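Local coordinates for p1 (Rice yellow mottle virus, PDB 6TY0), which suppresses RNA silencing on behalf of the virus and supports its spread, here represented by its zinc-binding N-terminal part, at residues E5-T11 / D43-D49; Y23-W29 / E75-F80. One frame throughout, in Å; residues are numbered along the deposited sequence.

Interaction 1: E5-T11 / D43-D49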
loop_
_atom_site.group_PDB
_atom_site.type_symbol
_atom_site.label_atom_id
_atom_site.label_comp_id
_atom_site.label_asym_id
_atom_site.label_seq_id
_atom_site.Cartn_x
_atom_site.Cartn_y
_atom_site.Cartn_z
ATOM N N GLU A 5 8.117 -3.114 7.758
ATOM C CA GLU A 5 7.734 -3.457 9.098
ATOM C C GLU A 5 7.909 -2.283 10.058
ATOM O O GLU A 5 8.912 -1.565 9.998
ATOM C CB GLU A 5 8.600 -4.618 9.615
ATOM C CG GLU A 5 8.534 -5.873 8.757
ATOM C CD GLU A 5 8.855 -7.165 9.517
ATOM O OE1 GLU A 5 9.399 -7.107 10.647
ATOM O OE2 GLU A 5 8.559 -8.252 8.965
ATOM N N VAL A 6 6.944 -2.124 10.947
ATOM C CA VAL A 6 6.959 -1.080 11.956
ATOM C C VAL A 6 6.797 -1.710 13.337
ATOM O O VAL A 6 5.827 -2.416 13.584
ATOM C CB VAL A 6 5.799 -0.112 11.769
ATOM C CG1 VAL A 6 5.856 0.988 12.814
ATOM C CG2 VAL A 6 5.829 0.469 10.357
ATOM N N LEU A 7 7.790 -1.505 14.198
ATOM C CA LEU A 7 7.781 -2.041 15.571
ATOM C C LEU A 7 7.318 -0.935 16.480
ATOM O O LEU A 7 7.838 0.188 16.415
ATOM C CB LEU A 7 9.171 -2.482 15.985
ATOM C CG LEU A 7 9.333 -3.001 17.419
ATOM C CD1 LEU A 7 8.589 -4.305 17.652
ATOM C CD2 LEU A 7 10.823 -3.205 17.664
ATOM N N ILE A 8 6.300 -1.205 17.266
ATOM C CA ILE A 8 5.798 -0.203 18.207
ATOM C C ILE A 8 5.935 -0.712 19.648
ATOM O O ILE A 8 5.448 -1.797 19.965
ATOM C CB ILE A 8 4.351 0.121 17.887
ATOM C CG1 ILE A 8 4.286 0.777 16.496
ATOM C CG2 ILE A 8 3.755 1.049 18.928
ATOM C CD1 ILE A 8 2.930 0.647 15.906
ATOM N N ARG A 9 6.607 0.052 20.486
ATOM C CA ARG A 9 6.734 -0.282 21.931
ATOM C C ARG A 9 6.211 0.882 22.804
ATOM O O ARG A 9 6.153 2.012 22.327
ATOM C CB ARG A 9 8.185 -0.564 22.267
ATOM C CG ARG A 9 8.822 -1.713 21.501
ATOM C CD ARG A 9 10.031 -2.230 22.255
ATOM N NE ARG A 9 11.259 -2.254 21.465
ATOM C CZ ARG A 9 11.987 -1.179 21.138
ATOM N NH1 ARG A 9 11.595 0.041 21.489
ATOM N NH2 ARG A 9 13.108 -1.320 20.431
ATOM N N PRO A 10 5.861 0.613 24.076
ATOM C CA PRO A 10 5.163 1.593 24.908
ATOM C C PRO A 10 6.082 2.753 25.290
ATOM O O PRO A 10 7.302 2.583 25.397
ATOM C CB PRO A 10 4.782 0.801 26.174
ATOM C CG PRO A 10 5.123 -0.633 25.880
ATOM C CD PRO A 10 6.202 -0.602 24.849
ATOM N N THR A 11 5.510 3.930 25.460
ATOM C CA THR A 11 6.282 5.062 26.059
ATOM C C THR A 11 6.571 4.744 27.520
ATOM O O THR A 11 5.932 3.854 28.080
ATOM C CB THR A 11 5.444 6.326 26.011
ATOM O OG1 THR A 11 4.089 5.997 26.377
ATOM C CG2 THR A 11 5.434 6.904 24.594
ATOM N N ASP A 43 12.903 0.005 8.007
ATOM C CA ASP A 43 11.872 -0.382 8.988
ATOM C C ASP A 43 12.010 0.463 10.252
ATOM O O ASP A 43 13.043 0.431 10.877
ATOM C CB ASP A 43 12.005 -1.863 9.348
ATOM C CG ASP A 43 11.702 -2.771 8.188
ATOM O OD1 ASP A 43 10.939 -2.372 7.292
ATOM O OD2 ASP A 43 12.209 -3.899 8.173
ATOM N N PRO A 44 10.992 1.270 10.586
ATOM C CA PRO A 44 11.087 2.081 11.785
ATOM C C PRO A 44 10.702 1.365 13.069
ATOM O O PRO A 44 9.923 0.388 13.058
ATOM C CB PRO A 44 10.059 3.170 11.560
ATOM C CG PRO A 44 9.064 2.563 10.669
ATOM C CD PRO A 44 9.816 1.614 9.791
ATOM N N SER A 45 11.195 1.940 14.156
ATOM C CA SER A 45 10.953 1.499 15.506
ATOM C C SER A 45 10.454 2.709 16.307
ATOM O O SER A 45 11.128 3.735 16.355
ATOM C CB SER A 45 12.252 0.960 16.067
ATOM O OG SER A 45 12.044 0.434 17.357
ATOM N N LEU A 46 9.248 2.616 16.860
ATOM C CA LEU A 46 8.528 3.762 17.410
ATOM C C LEU A 46 8.076 3.503 18.840
ATOM O O LEU A 46 7.925 2.337 19.255
ATOM C CB LEU A 46 7.266 4.031 16.623
ATOM C CG LEU A 46 7.346 4.187 15.088
ATOM C CD1 LEU A 46 5.944 4.238 14.559
ATOM C CD2 LEU A 46 8.138 5.435 14.662
ATOM N N ARG A 47 7.810 4.595 19.565
ATOM C CA ARG A 47 7.286 4.547 20.910
ATOM C C ARG A 47 5.959 5.215 20.862
ATOM O O ARG A 47 5.838 6.327 20.342
ATOM C CB ARG A 47 8.180 5.323 21.887
ATOM C CG ARG A 47 9.500 4.666 22.163
ATOM C CD ARG A 47 9.376 3.682 23.304
ATOM N NE ARG A 47 10.581 2.874 23.387
ATOM C CZ ARG A 47 10.713 1.769 24.114
ATOM N NH1 ARG A 47 9.713 1.311 24.865
ATOM N NH2 ARG A 47 11.865 1.116 24.091
ATOM N N ALA A 48 4.950 4.549 21.400
ATOM C CA ALA A 48 3.629 5.117 21.494
ATOM C C ALA A 48 2.989 4.736 22.815
ATOM O O ALA A 48 3.525 3.908 23.568
ATOM C CB ALA A 48 2.772 4.608 20.349
ATOM N N ASP A 49 1.805 5.286 23.054
ATOM C CA ASP A 49 1.117 5.114 24.334
ATOM C C ASP A 49 0.252 3.868 24.365
ATOM O O ASP A 49 -0.781 3.822 23.697
ATOM C CB ASP A 49 0.196 6.296 24.618
ATOM C CG ASP A 49 0.966 7.565 24.994
ATOM O OD1 ASP A 49 2.048 7.493 25.641
ATOM O OD2 ASP A 49 0.460 8.631 24.598
#
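The hydroxyl OG1 of Thr11 donates to Asp49 OD1 at 2.6 Å, meeting the lone pair that faces away from the other carboxylate oxygen, and it is also hydrogen-bonded to Thr14. A chi1 of 42° on Thr11 sets this hydroxyl between the backbone N and the carbonyl carbon, within reach of the aspartate. The other oxygen of Asp49, OD2, is held by Asn82, so both ends of the carboxylate are fixed. One residue back, the guanidinium of Arg47 takes Pro10 O at its edge, with NH1 to O at 2.8 Å; a bend at chi2 (-87°) swings the group back over the neighbouring strand, where Arg9 CB lies over one of its faces. The 2.8 Å between Arg9 NH1 and Arg47 NH2 sets two donors of like charge against each other and is doubtful as modelled. These contacts close the C-terminal end of a parallel strand pair within a mixed sheet, in which 2-10 lies between 26-32 and 45-51. Its ladder runs through Leu46 N to Leu7 O (2.8 Å), Arg9 N to Leu46 O (2.9 Å) and Ala48 N to Arg9 O (3.0 Å). On the face carrying Ile8 and Leu46, Val6 CG1 touches Leu46 CD1 at 3.7 Å, and the CG2 methyl of Ile8 meets Ala48 CB at 4.0 Å. At the far end Glu5 N hydrogen-bonds Asp43 OD1 from above the carboxylate plane.

Interaction 2: Y23-W29 / E75-F80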
loop_
_atom_site.group_PDB
_atom_site.type_symbol
_atom_site.label_atom_id
_atom_site.label_comp_id
_atom_site.label_asym_id
_atom_site.label_seq_id
_atom_site.Cartn_x
_atom_site.Cartn_y
_atom_site.Cartn_z
ATOM N N TYR A 23 1.546 -7.170 27.445
ATOM C CA TYR A 23 1.506 -6.792 25.980
ATOM C C TYR A 23 2.521 -5.718 25.708
ATOM O O TYR A 23 2.233 -4.530 25.855
ATOM C CB TYR A 23 0.131 -6.326 25.596
ATOM C CG TYR A 23 -0.170 -6.391 24.132
ATOM C CD1 TYR A 23 -0.717 -7.531 23.600
ATOM C CD2 TYR A 23 0.092 -5.312 23.278
ATOM C CE1 TYR A 23 -1.002 -7.632 22.273
ATOM C CE2 TYR A 23 -0.208 -5.395 21.927
ATOM C CZ TYR A 23 -0.753 -6.560 21.430
ATOM O OH TYR A 23 -1.084 -6.736 20.105
ATOM N N THR A 24 3.728 -6.157 25.361
ATOM C CA THR A 24 4.915 -5.330 25.397
ATOM C C THR A 24 5.261 -4.650 24.045
ATOM O O THR A 24 6.158 -3.804 23.996
ATOM C CB THR A 24 6.134 -6.188 25.815
ATOM O OG1 THR A 24 6.368 -7.235 24.845
ATOM C CG2 THR A 24 5.872 -6.814 27.174
ATOM N N HIS A 25 4.606 -5.051 22.958
ATOM C CA HIS A 25 4.925 -4.464 21.657
ATOM C C HIS A 25 3.934 -4.876 20.617
ATOM O O HIS A 25 3.252 -5.915 20.760
ATOM C CB HIS A 25 6.345 -4.853 21.190
ATOM C CG HIS A 25 6.465 -6.272 20.732
ATOM N ND1 HIS A 25 6.714 -7.314 21.596
ATOM C CD2 HIS A 25 6.384 -6.823 19.496
ATOM C CE1 HIS A 25 6.783 -8.445 20.917
ATOM N NE2 HIS A 25 6.589 -8.176 19.641
ATOM N N ALA A 26 3.854 -4.074 19.550
ATOM C CA ALA A 26 3.098 -4.443 18.346
ATOM C C ALA A 26 4.033 -4.416 17.150
ATOM O O ALA A 26 4.860 -3.530 17.019
ATOM C CB ALA A 26 1.948 -3.483 18.123
ATOM N N LEU A 27 3.940 -5.415 16.300
ATOM C CA LEU A 27 4.730 -5.450 15.071
ATOM C C LEU A 27 3.708 -5.339 13.964
ATOM O O LEU A 27 2.832 -6.183 13.872
ATOM C CB LEU A 27 5.544 -6.730 14.934
ATOM C CG LEU A 27 6.499 -6.787 13.733
ATOM C CD1 LEU A 27 7.559 -5.696 13.790
ATOM C CD2 LEU A 27 7.205 -8.130 13.659
ATOM N N THR A 28 3.766 -4.280 13.152
ATOM C CA THR A 28 2.777 -4.138 12.100
ATOM C C THR A 28 3.508 -3.956 10.788
ATOM O O THR A 28 4.737 -3.859 10.754
ATOM C CB THR A 28 1.788 -2.996 12.387
ATOM O OG1 THR A 28 0.748 -3.020 11.408
ATOM C CG2 THR A 28 2.446 -1.642 12.355
ATOM N N TRP A 29 2.787 -3.920 9.689
ATOM C CA TRP A 29 3.493 -3.606 8.455
ATOM C C TRP A 29 2.625 -2.919 7.419
ATOM O O TRP A 29 1.385 -2.985 7.449
ATOM C CB TRP A 29 4.179 -4.853 7.872
ATOM C CG TRP A 29 3.218 -5.874 7.508
ATOM C CD1 TRP A 29 2.608 -6.007 6.312
ATOM C CD2 TRP A 29 2.703 -6.903 8.350
ATOM N NE1 TRP A 29 1.723 -7.059 6.338
ATOM C CE2 TRP A 29 1.764 -7.635 7.582
ATOM C CE3 TRP A 29 2.926 -7.276 9.686
ATOM C CZ2 TRP A 29 1.053 -8.740 8.100
ATOM C CZ3 TRP A 29 2.203 -8.376 10.208
ATOM C CH2 TRP A 29 1.277 -9.080 9.412
ATOM N N GLU A 75 -2.233 1.866 8.692
ATOM C CA GLU A 75 -2.684 0.612 9.256
ATOM C C GLU A 75 -3.158 0.818 10.721
ATOM O O GLU A 75 -2.607 1.638 11.486
ATOM C CB GLU A 75 -1.554 -0.431 9.147
ATOM C CG GLU A 75 -1.849 -1.833 9.726
ATOM C CD GLU A 75 -2.997 -2.561 9.024
ATOM O OE1 GLU A 75 -4.156 -2.116 9.069
ATOM O OE2 GLU A 75 -2.714 -3.578 8.390
ATOM N N GLN A 76 -4.180 0.074 11.098
ATOM C CA GLN A 76 -4.677 0.049 12.514
ATOM C C GLN A 76 -3.827 -0.822 13.396
ATOM O O GLN A 76 -3.368 -1.842 12.949
ATOM C CB GLN A 76 -6.094 -0.483 12.589
ATOM C CG GLN A 76 -6.983 0.093 11.520
ATOM C CD GLN A 76 -8.433 -0.173 11.807
ATOM O OE1 GLN A 76 -9.101 -0.911 11.068
ATOM N NE2 GLN A 76 -8.936 0.432 12.883
ATOM N N VAL A 77 -3.612 -0.388 14.634
ATOM C CA VAL A 77 -2.751 -1.058 15.612
ATOM C C VAL A 77 -3.490 -1.065 16.942
ATOM O O VAL A 77 -3.719 -0.017 17.552
ATOM C CB VAL A 77 -1.439 -0.342 15.886
ATOM C CG1 VAL A 77 -0.587 -1.196 16.829
ATOM C CG2 VAL A 77 -0.661 -0.085 14.618
ATOM N N LYS A 78 -3.855 -2.264 17.374
ATOM C CA LYS A 78 -4.598 -2.458 18.606
ATOM C C LYS A 78 -3.774 -2.082 19.796
ATOM O O LYS A 78 -2.614 -2.444 19.887
ATOM C CB LYS A 78 -4.979 -3.931 18.731
ATOM C CG LYS A 78 -6.061 -4.329 17.775
ATOM C CD LYS A 78 -6.444 -5.772 17.997
ATOM C CE LYS A 78 -7.672 -6.082 17.168
ATOM N NZ LYS A 78 -7.934 -7.542 17.162
ATOM N N TYR A 79 -4.408 -1.380 20.725
ATOM C CA TYR A 79 -3.854 -1.018 22.045
ATOM C C TYR A 79 -2.720 -0.039 22.097
ATOM O O TYR A 79 -2.005 0.035 23.114
ATOM C CB TYR A 79 -3.453 -2.270 22.855
ATOM C CG TYR A 79 -4.362 -3.454 22.625
ATOM C CD1 TYR A 79 -5.740 -3.397 22.852
ATOM C CD2 TYR A 79 -3.827 -4.633 22.113
ATOM C CE1 TYR A 79 -6.554 -4.523 22.600
ATOM C CE2 TYR A 79 -4.603 -5.734 21.879
ATOM C CZ TYR A 79 -5.953 -5.679 22.111
ATOM O OH TYR A 79 -6.624 -6.841 21.798
ATOM N N PHE A 80 -2.461 0.640 20.991
ATOM C CA PHE A 80 -1.465 1.691 20.997
ATOM C C PHE A 80 -2.124 2.915 20.360
ATOM O O PHE A 80 -2.933 2.812 19.409
ATOM C CB PHE A 80 -0.192 1.312 20.271
ATOM C CG PHE A 80 0.715 0.461 21.065
ATOM C CD1 PHE A 80 1.504 1.000 22.032
ATOM C CD2 PHE A 80 0.759 -0.895 20.854
ATOM C CE1 PHE A 80 2.364 0.218 22.773
ATOM C CE2 PHE A 80 1.603 -1.701 21.597
ATOM C CZ PHE A 80 2.412 -1.145 22.553
HETATM O O HOH W 1 -1.245 -4.460 18.695
HETATM O O HOH W 2 -1.409 -3.826 12.921
HETATM O O HOH W 3 -0.427 -4.905 7.941
#
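Two sheets meet here through side chains and water: strand 26-32 edges the four-stranded sheet, strand 70-77 edges the three-stranded one, and the type II turn Val77-Phe80 carries the chain between them. The axes of the strand segments run antiparallel, 8.0 Å apart at their closest, without a direct hydrogen bond. Ala26 CB touches Val77 CG1 at 3.7 Å and, about a right angle round from it, Phe80 CE2 at 3.9 Å. At the turn, Tyr79 directs its CD2 edge onto one face of Tyr23 in a T-shaped stack, the ring planes 85° apart and CD2 3.7 Å from Tyr23 CZ. Tyr23 holds CG anti to its own N (chi1 -159°), carrying the ring toward the other segment, where its OH shares a water with Lys78 O. A second water links Thr28 OG1 with Gln76 O, while a third donates to Trp29 O and Glu75 OE2, an oxygen also bonded to Met1 N of the second subunit. Thr28 OG1 also lies against Glu75 CG at 3.3 Å. Around the pair, strand 54-64 supplies Val58 against Thr28 and Val77, strand 2-10 brings Val6 to Thr28 and Ile8 to Phe80, and Phe50 of strand 45-51 touches both tyrosines.

The centres of the two interactions lie about 8 Å apart, and their segments alternate along the chain in the order 5-11, 23-29, 43-49, 75-80. Strand 2-10 ties them together: parallel to 45-51 on one flank, it is antiparallel to 26-32 on the other, where Ile8 N reaches Ala26 O at 2.7 Å, a probable hydrogen bond. Interaction 1 lies within the four-stranded sheet, whereas interaction 2 sets its outer strand 26-32 against the edge strand 70-77 of the three-stranded sheet and the turn leading into strand 80-81. Residues distant in sequence are thus gathered where the two sheets meet, and both contacts lie away from the zinc site of Cys64, Cys67, Cys92 and Cys95.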